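Local coordinates for protein lipoxygenase (Cyanothece sp., PDB 5EK8) that probably adds molecular oxygen to polyunsaturated fatty acids at a non-haem iron centre, acting as a 9R-lipoxygenase, at residues A[45-50]-A[103-108]; A[457-462]-A[561-566]. One frame throughout, in Å; residues are numbered along the deposited sequence.

Interaction 1 (A[45-50]-A[103-108]); sequences ITKPIE and DPEKAG
Lys-47 reaches across from one loop and sets its ammonium nitrogen between the carboxylates of Asp-103 and Glu-105 on the other. Its NZ lies 3.2 Å from Asp-103 OD2, in a salt bridge whose donor stands above the carboxylate plane, 49° out of it. The second salt bridge, from Lys-47 NZ to Glu-105 OE2, is 3.0 Å long, but as a hydrogen bond it is weak. With CG anti to the backbone N (chi1 -178°) and the rest of the chain extended, the lysine spans the gap as a nearly straight rod and meets both acids at about a right angle. Beside this three-residue charged cluster lies an apolar contact, in which Ile-45 CG2 rests 4.2 Å from Asp-103 CB and Ile-45 CD1 approaches Lys-106 CD at 4.3 Å.

One shell further out, the other oxygen of Asp-103 is tied to its own loop. OD1 accepts from the backbone N of Glu-105 at 2.8 Å, and this Asx turn sets the position of the carboxylate that Lys-47 meets. Putting an alanine at Asp-103 would probably leave Lys-47 leaning on its weak bond to Glu-105 and rob the Glu-105 amide of its acceptor, so that the turn could drift. Leu-52 packs against both Ile-45 and Asp-103, and Asp-103 is also backbone-bonded to Leu-87 of strand 82-91. The arrangement is a surface salt-bridge network built on an Asx turn, joining two loops at the outer end of a β-rich region consistent with the PLAT domain.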
ATOM      1  N   ILE A  45     -16.550 -11.889  35.279  1.00 90.97           N
ATOM      2  CA  ILE A  45     -17.384 -11.706  36.457  1.00 93.89           C
ATOM      3  C   ILE A  45     -17.758 -13.054  37.058  1.00 97.84           C
ATOM      4  O   ILE A  45     -18.828 -13.596  36.780  1.00100.24           O
ATOM      5  CB  ILE A  45     -18.662 -10.920  36.130  1.00 94.95           C
ATOM      6  CG1 ILE A  45     -18.313  -9.617  35.412  1.00 93.18           C
ATOM      7  CG2 ILE A  45     -19.440 -10.619  37.403  1.00 98.28           C
ATOM      8  CD1 ILE A  45     -17.840  -8.522  36.335  1.00 94.23           C
ATOM      9  N   THR A  46     -16.867 -13.603  37.876  1.00 99.41           N
ATOM     10  CA  THR A  46     -17.139 -14.874  38.530  1.00101.56           C
ATOM     11  C   THR A  46     -18.055 -14.640  39.719  1.00101.60           C
ATOM     12  O   THR A  46     -17.692 -13.964  40.681  1.00100.17           O
ATOM     13  CB  THR A  46     -15.858 -15.582  38.982  1.00104.29           C
ATOM     14  OG1 THR A  46     -14.985 -15.746  37.856  1.00102.70           O
ATOM     15  CG2 THR A  46     -16.191 -16.953  39.568  1.00106.37           C
ATOM     16  N   LYS A  47     -19.249 -15.211  39.613  1.00101.46           N
ATOM     17  CA  LYS A  47     -20.360 -14.980  40.522  1.00102.56           C
ATOM     18  C   LYS A  47     -21.506 -15.829  39.994  1.00107.33           C
ATOM     19  O   LYS A  47     -21.587 -16.050  38.781  1.00109.85           O
ATOM     20  CB  LYS A  47     -20.737 -13.498  40.563  1.00 96.82           C
ATOM     21  CG  LYS A  47     -21.867 -13.137  41.516  1.00 95.12           C
ATOM     22  CD  LYS A  47     -21.940 -11.632  41.704  1.00 92.87           C
ATOM     23  CE  LYS A  47     -22.946 -11.244  42.788  1.00 92.06           C
ATOM     24  NZ  LYS A  47     -23.016  -9.767  42.981  1.00 89.98           N
ATOM     25  N   PRO A  48     -22.383 -16.331  40.886  1.00109.58           N
ATOM     26  CA  PRO A  48     -23.519 -17.111  40.376  1.00111.18           C
ATOM     27  C   PRO A  48     -24.342 -16.358  39.335  1.00109.97           C
ATOM     28  O   PRO A  48     -24.664 -15.188  39.532  1.00108.59           O
ATOM     29  CB  PRO A  48     -24.355 -17.385  41.637  1.00114.11           C
ATOM     30  CG  PRO A  48     -23.818 -16.437  42.693  1.00114.97           C
ATOM     31  CD  PRO A  48     -22.368 -16.307  42.359  1.00112.65           C
ATOM     32  N   ILE A  49     -24.671 -17.031  38.237  1.00110.75           N
ATOM     33  CA  ILE A  49     -25.357 -16.399  37.113  1.00110.35           C
ATOM     34  C   ILE A  49     -26.778 -15.952  37.459  1.00112.53           C
ATOM     35  O   ILE A  49     -27.326 -15.057  36.812  1.00111.07           O
ATOM     36  CB  ILE A  49     -25.407 -17.342  35.892  1.00108.98           C
ATOM     37  CG1 ILE A  49     -26.491 -18.416  36.069  1.00108.47           C
ATOM     38  CG2 ILE A  49     -24.038 -17.970  35.660  1.00107.86           C
ATOM     39  CD1 ILE A  49     -26.678 -19.321  34.865  1.00104.32           C
ATOM     40  N   GLU A  50     -27.371 -16.576  38.474  1.00118.43           N
ATOM     41  CA  GLU A  50     -28.716 -16.218  38.908  1.00122.45           C
ATOM     42  C   GLU A  50     -28.687 -14.870  39.614  1.00122.04           C
ATOM     43  O   GLU A  50     -29.614 -14.067  39.495  1.00124.36           O
ATOM     44  CB  GLU A  50     -29.297 -17.288  39.838  1.00127.80           C
ATOM     45  CG  GLU A  50     -29.312 -18.692  39.255  1.00131.64           C
ATOM     46  CD  GLU A  50     -27.980 -19.405  39.407  1.00132.61           C
ATOM     47  OE1 GLU A  50     -27.197 -19.014  40.299  1.00131.94           O
ATOM     48  OE2 GLU A  50     -27.720 -20.353  38.635  1.00132.93           O
ATOM     49  N   ASP A 103     -23.021  -7.373  36.319  1.00 87.01           N
ATOM     50  CA  ASP A 103     -23.377  -7.194  37.721  1.00 89.77           C
ATOM     51  C   ASP A 103     -23.653  -5.725  38.020  1.00 89.26           C
ATOM     52  O   ASP A 103     -22.774  -4.883  37.858  1.00 88.87           O
ATOM     53  CB  ASP A 103     -22.258  -7.730  38.621  1.00 91.36           C
ATOM     54  CG  ASP A 103     -22.551  -7.552  40.101  1.00 94.16           C
ATOM     55  OD1 ASP A 103     -23.704  -7.234  40.464  1.00 98.76           O
ATOM     56  OD2 ASP A 103     -21.622  -7.744  40.909  1.00 93.08           O
ATOM     57  N   PRO A 104     -24.884  -5.413  38.456  1.00 90.14           N
ATOM     58  CA  PRO A 104     -25.237  -4.035  38.808  1.00 92.10           C
ATOM     59  C   PRO A 104     -24.484  -3.529  40.035  1.00 94.94           C
ATOM     60  O   PRO A 104     -24.339  -2.326  40.190  1.00 94.55           O
ATOM     61  CB  PRO A 104     -26.742  -4.118  39.095  1.00 89.65           C
ATOM     62  CG  PRO A 104     -27.203  -5.350  38.392  1.00 88.80           C
ATOM     63  CD  PRO A 104     -26.055  -6.306  38.498  1.00 88.85           C
ATOM     64  N   GLU A 105     -24.003  -4.434  40.882  1.00100.40           N
ATOM     65  CA  GLU A 105     -23.416  -4.046  42.163  1.00104.87           C
ATOM     66  C   GLU A 105     -22.068  -3.340  42.045  1.00106.09           C
ATOM     67  O   GLU A 105     -21.624  -2.697  42.998  1.00110.64           O
ATOM     68  CB  GLU A 105     -23.268  -5.270  43.066  1.00109.46           C
ATOM     69  CG  GLU A 105     -24.587  -5.890  43.479  1.00114.50           C
ATOM     70  CD  GLU A 105     -24.402  -7.141  44.313  1.00119.28           C
ATOM     71  OE1 GLU A 105     -23.428  -7.201  45.096  1.00121.22           O
ATOM     72  OE2 GLU A 105     -25.228  -8.068  44.182  1.00121.27           O
ATOM     73  N   LYS A 106     -21.417  -3.447  40.890  1.00 96.33           N
ATOM     74  CA  LYS A 106     -20.187  -2.698  40.664  1.00 93.28           C
ATOM     75  C   LYS A 106     -20.528  -1.233  40.387  1.00 94.39           C
ATOM     76  O   LYS A 106     -19.654  -0.424  40.071  1.00 98.84           O
ATOM     77  CB  LYS A 106     -19.376  -3.311  39.523  1.00 90.55           C
ATOM     78  CG  LYS A 106     -19.089  -4.797  39.716  1.00 89.97           C
ATOM     79  CD  LYS A 106     -17.737  -5.208  39.140  1.00 92.34           C
ATOM     80  CE  LYS A 106     -16.590  -4.745  40.030  1.00 97.16           C
ATOM     81  NZ  LYS A 106     -15.262  -5.228  39.552  1.00 98.45           N
ATOM     82  N   ALA A 107     -21.814  -0.911  40.506  1.00 95.87           N
ATOM     83  CA  ALA A 107     -22.269   0.466  40.645  1.00100.96           C
ATOM     84  C   ALA A 107     -21.578   1.112  41.828  1.00108.02           C
ATOM     85  O   ALA A 107     -20.928   2.150  41.701  1.00107.84           O
ATOM     86  CB  ALA A 107     -23.771   0.516  40.844  1.00104.49           C
ATOM     87  N   GLY A 108     -21.741   0.477  42.985  1.00112.45           N
ATOM     88  CA  GLY A 108     -21.241   1.007  44.234  1.00114.88           C
ATOM     89  C   GLY A 108     -22.036   2.219  44.669  1.00117.17           C
ATOM     90  O   GLY A 108     -22.785   2.163  45.643  1.00120.78           O
TER

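Interaction 2 (A[457-462]-A[561-566]); sequences NLYWQI and HIIFHT
Phe-564 projects from helix 561-566 into the angle between Trp-460 and Tyr-459 of helix 457-462. Its CB lies in the plane of the indole at the edge of that ring, 3.9 Å from Trp-460 CZ3. CG is anti to the backbone N (chi1 -178°), which carries the ring out across the indole rim, and CG itself is 4.1 Å from Trp-460 CE3. Farther along, CD2 touches both aromatic partners: Trp-460 CE3 at 3.7 Å, and Tyr-459 CD2 at 3.9 Å, the latter with Phe-564 CD2 at the edge of the tyrosine ring and in its plane. Next comes CE2, 4.2 Å from the same Tyr-459 CD2. On the other branch CD1 sits over a face of His-565, offset toward its rim, while Trp-440 meets the phenyl ring from outside the two helices.

The Trp-460 and Phe-564 rings form an offset edge-to-face stack, with centroids 5.7 Å apart and planes at 74°, the indole presenting its edge. The tyrosine hydroxyl passes Ile-563 CG2 and is hydrogen-bonded to Thr-567 OG1, so the polar tip of this buried ring is satisfied by the partner helix. His-565 is steadied by a hydrogen bond from ND1 to His-561 O, 3.0 Å long, and the same ND1 stands over the centre of the His-561 ring; His-561 NE2 in turn bonds Gln-366. Segments 457-462 and 561-566 cross at 138° between their N-to-C directions, well off antiparallel. This edge-to-face aromatic packing between two helices lies in the buried helical core of the lipoxygenase catalytic region, where helix 549-574 goes on to supply the iron ligands His-570 and Asn-574.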
ATOM      1  N   ASN A 457      10.669 -15.504  -6.805  1.00 55.47           N
ATOM      2  CA  ASN A 457      10.327 -16.922  -6.765  1.00 57.08           C
ATOM      3  C   ASN A 457      10.803 -17.600  -5.481  1.00 58.97           C
ATOM      4  O   ASN A 457      10.078 -18.414  -4.895  1.00 60.94           O
ATOM      5  CB  ASN A 457      10.895 -17.645  -7.984  1.00 58.13           C
ATOM      6  CG  ASN A 457       9.927 -17.660  -9.151  1.00 60.28           C
ATOM      7  OD1 ASN A 457       9.010 -18.484  -9.200  1.00 62.00           O
ATOM      8  ND2 ASN A 457      10.121 -16.745 -10.095  1.00 58.62           N
ATOM      9  N   LEU A 458      12.012 -17.255  -5.040  1.00 53.95           N
ATOM     10  CA  LEU A 458      12.527 -17.754  -3.766  1.00 51.24           C
ATOM     11  C   LEU A 458      11.580 -17.383  -2.625  1.00 52.09           C
ATOM     12  O   LEU A 458      11.154 -18.240  -1.827  0.83 53.25           O
ATOM     13  CB  LEU A 458      13.919 -17.188  -3.495  1.00 51.54           C
ATOM     14  CG  LEU A 458      14.952 -18.100  -2.829  0.35 50.69           C
ATOM     15  CD1 LEU A 458      16.238 -17.327  -2.599  0.72 49.44           C
ATOM     16  CD2 LEU A 458      14.437 -18.703  -1.523  1.00 50.59           C
ATOM     17  N   TYR A 459      11.241 -16.097  -2.563  1.00 52.10           N
ATOM     18  CA  TYR A 459      10.329 -15.606  -1.537  1.00 52.92           C
ATOM     19  C   TYR A 459       8.978 -16.302  -1.623  1.00 58.53           C
ATOM     20  O   TYR A 459       8.363 -16.609  -0.605  1.00 60.88           O
ATOM     21  CB  TYR A 459      10.136 -14.095  -1.650  1.00 48.84           C
ATOM     22  CG  TYR A 459       9.444 -13.506  -0.446  1.00 45.41           C
ATOM     23  CD1 TYR A 459      10.016 -13.607   0.815  1.00 41.58           C
ATOM     24  CD2 TYR A 459       8.219 -12.859  -0.565  1.00 43.10           C
ATOM     25  CE1 TYR A 459       9.395 -13.080   1.924  1.00 41.68           C
ATOM     26  CE2 TYR A 459       7.585 -12.326   0.542  1.00 41.40           C
ATOM     27  CZ  TYR A 459       8.180 -12.440   1.789  1.00 43.13           C
ATOM     28  OH  TYR A 459       7.575 -11.915   2.912  1.00 42.03           O
ATOM     29  N   TRP A 460       8.532 -16.551  -2.850  1.00 58.34           N
ATOM     30  CA  TRP A 460       7.253 -17.195  -3.087  1.00 56.54           C
ATOM     31  C   TRP A 460       7.251 -18.600  -2.511  1.00 56.92           C
ATOM     32  O   TRP A 460       6.270 -19.016  -1.900  1.00 61.01           O
ATOM     33  CB  TRP A 460       6.939 -17.232  -4.584  1.00 59.31           C
ATOM     34  CG  TRP A 460       5.567 -17.750  -4.894  1.00 55.65           C
ATOM     35  CD1 TRP A 460       5.249 -18.972  -5.401  1.00 54.66           C
ATOM     36  CD2 TRP A 460       4.326 -17.057  -4.707  1.00 56.06           C
ATOM     37  NE1 TRP A 460       3.888 -19.084  -5.550  1.00 58.30           N
ATOM     38  CE2 TRP A 460       3.298 -17.922  -5.131  1.00 57.36           C
ATOM     39  CE3 TRP A 460       3.986 -15.791  -4.223  1.00 54.55           C
ATOM     40  CZ2 TRP A 460       1.952 -17.561  -5.085  1.00 55.74           C
ATOM     41  CZ3 TRP A 460       2.655 -15.434  -4.178  1.00 54.37           C
ATOM     42  CH2 TRP A 460       1.651 -16.316  -4.606  1.00 55.70           C
ATOM     43  N   GLN A 461       8.345 -19.331  -2.705  1.00 56.86           N
ATOM     44  CA  GLN A 461       8.443 -20.682  -2.160  1.00 60.33           C
ATOM     45  C   GLN A 461       8.478 -20.645  -0.636  1.00 61.90           C
ATOM     46  O   GLN A 461       7.899 -21.515   0.033  1.00 63.36           O
ATOM     47  CB  GLN A 461       9.675 -21.402  -2.712  1.00 61.28           C
ATOM     48  CG  GLN A 461       9.354 -22.392  -3.831  0.80 64.00           C
ATOM     49  CD  GLN A 461       8.483 -21.786  -4.925  1.00 62.16           C
ATOM     50  OE1 GLN A 461       8.925 -20.923  -5.688  0.73 65.33           O
ATOM     51  NE2 GLN A 461       7.232 -22.235  -5.001  1.00 57.48           N
ATOM     52  N   ILE A 462       9.141 -19.630  -0.087  1.00 61.30           N
ATOM     53  CA  ILE A 462       9.113 -19.426   1.361  1.00 60.68           C
ATOM     54  C   ILE A 462       7.678 -19.238   1.865  1.00 56.45           C
ATOM     55  O   ILE A 462       7.254 -19.879   2.834  1.00 51.90           O
ATOM     56  CB  ILE A 462       9.955 -18.212   1.783  1.00 63.65           C
ATOM     57  CG1 ILE A 462      11.427 -18.445   1.452  1.00 67.48           C
ATOM     58  CG2 ILE A 462       9.805 -17.958   3.269  1.00 63.33           C
ATOM     59  CD1 ILE A 462      12.302 -17.262   1.767  1.00 66.04           C
ATOM     60  N   HIS A 561      -0.826 -14.338  -1.874  1.00 47.60           N
ATOM     61  CA  HIS A 561      -0.915 -13.106  -2.652  1.00 45.27           C
ATOM     62  C   HIS A 561      -0.736 -11.862  -1.771  1.00 46.77           C
ATOM     63  O   HIS A 561       0.156 -11.025  -2.003  1.00 44.50           O
ATOM     64  CB  HIS A 561      -2.264 -13.061  -3.376  1.00 35.12           C
ATOM     65  CG  HIS A 561      -2.363 -11.995  -4.419  1.00 33.29           C
ATOM     66  ND1 HIS A 561      -1.697 -12.068  -5.625  1.00 33.25           N
ATOM     67  CD2 HIS A 561      -3.054 -10.832  -4.443  1.00 34.43           C
ATOM     68  CE1 HIS A 561      -1.972 -10.994  -6.343  1.00 32.93           C
ATOM     69  NE2 HIS A 561      -2.797 -10.228  -5.649  1.00 32.80           N
ATOM     70  N   ILE A 562      -1.591 -11.766  -0.755  1.00 45.77           N
ATOM     71  CA  ILE A 562      -1.566 -10.669   0.204  1.00 43.70           C
ATOM     72  C   ILE A 562      -0.183 -10.488   0.816  1.00 47.34           C
ATOM     73  O   ILE A 562       0.403  -9.403   0.743  1.00 46.22           O
ATOM     74  CB  ILE A 562      -2.589 -10.892   1.336  1.00 42.38           C
ATOM     75  CG1 ILE A 562      -4.014 -10.860   0.781  1.00 42.30           C
ATOM     76  CG2 ILE A 562      -2.412  -9.848   2.436  1.00 42.39           C
ATOM     77  CD1 ILE A 562      -5.066 -11.331   1.774  1.00 40.32           C
ATOM     78  N   ILE A 563       0.341 -11.563   1.402  1.00 47.60           N
ATOM     79  CA  ILE A 563       1.639 -11.504   2.060  1.00 45.26           C
ATOM     80  C   ILE A 563       2.723 -11.086   1.079  1.00 46.33           C
ATOM     81  O   ILE A 563       3.578 -10.264   1.406  1.00 51.00           O
ATOM     82  CB  ILE A 563       2.018 -12.853   2.699  1.00 43.02           C
ATOM     83  CG1 ILE A 563       1.065 -13.181   3.848  1.00 40.09           C
ATOM     84  CG2 ILE A 563       3.445 -12.813   3.216  1.00 38.98           C
ATOM     85  CD1 ILE A 563       1.316 -14.526   4.484  1.00 36.27           C
ATOM     86  N   PHE A 564       2.673 -11.630  -0.133  1.00 44.00           N
ATOM     87  CA  PHE A 564       3.686 -11.311  -1.134  1.00 42.26           C
ATOM     88  C   PHE A 564       3.709  -9.833  -1.452  1.00 43.20           C
ATOM     89  O   PHE A 564       4.776  -9.218  -1.486  1.00 44.43           O
ATOM     90  CB  PHE A 564       3.469 -12.094  -2.426  1.00 40.33           C
ATOM     91  CG  PHE A 564       4.522 -11.831  -3.471  1.00 42.89           C
ATOM     92  CD1 PHE A 564       4.343 -10.850  -4.438  1.00 46.91           C
ATOM     93  CD2 PHE A 564       5.701 -12.561  -3.476  1.00 40.07           C
ATOM     94  CE1 PHE A 564       5.315 -10.609  -5.395  1.00 47.81           C
ATOM     95  CE2 PHE A 564       6.677 -12.328  -4.434  1.00 43.53           C
ATOM     96  CZ  PHE A 564       6.484 -11.348  -5.393  1.00 46.75           C
ATOM     97  N   HIS A 565       2.538  -9.253  -1.685  1.00 43.29           N
ATOM     98  CA  HIS A 565       2.522  -7.859  -2.105  1.00 44.78           C
ATOM     99  C   HIS A 565       2.688  -6.865  -0.960  1.00 46.96           C
ATOM    100  O   HIS A 565       3.160  -5.752  -1.175  1.00 47.02           O
ATOM    101  CB  HIS A 565       1.247  -7.573  -2.889  1.00 39.58           C
ATOM    102  CG  HIS A 565       1.247  -8.205  -4.243  1.00 40.12           C
ATOM    103  ND1 HIS A 565       0.849  -9.509  -4.455  1.00 42.01           N
ATOM    104  CD2 HIS A 565       1.654  -7.737  -5.447  1.00 39.31           C
ATOM    105  CE1 HIS A 565       0.983  -9.805  -5.735  1.00 41.44           C
ATOM    106  NE2 HIS A 565       1.470  -8.747  -6.359  1.00 41.07           N
ATOM    107  N   THR A 566       2.321  -7.263   0.253  1.00 47.10           N
ATOM    108  CA  THR A 566       2.464  -6.368   1.395  1.00 45.95           C
ATOM    109  C   THR A 566       3.889  -6.366   1.943  1.00 49.33           C
ATOM    110  O   THR A 566       4.286  -5.435   2.645  1.00 52.79           O
ATOM    111  CB  THR A 566       1.499  -6.740   2.531  1.00 41.91           C
ATOM    112  OG1 THR A 566       1.620  -8.140   2.817  1.00 44.93           O
ATOM    113  CG2 THR A 566       0.070  -6.407   2.140  1.00 32.32           C
TER

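From the N terminus, the chain leaves helix 24-36 and enters loop 45-50, then runs through strands 53-61, 72-79, 82-91 and 97-102 before interaction 1 closes this 52-residue excursion. The chain then completes the β-rich region and passes into the helical body, where helix 337-377 brings in the iron ligands His-359 and His-364. Interaction 2 opens afterwards on helix 451-473 and closes on helix 549-574 after 98 intervening residues. The two closures follow in series, neither nested nor crossed. Their centres are 50 Å apart: interaction 1 joins loops at the periphery, whereas interaction 2 joins two long helices in the interior.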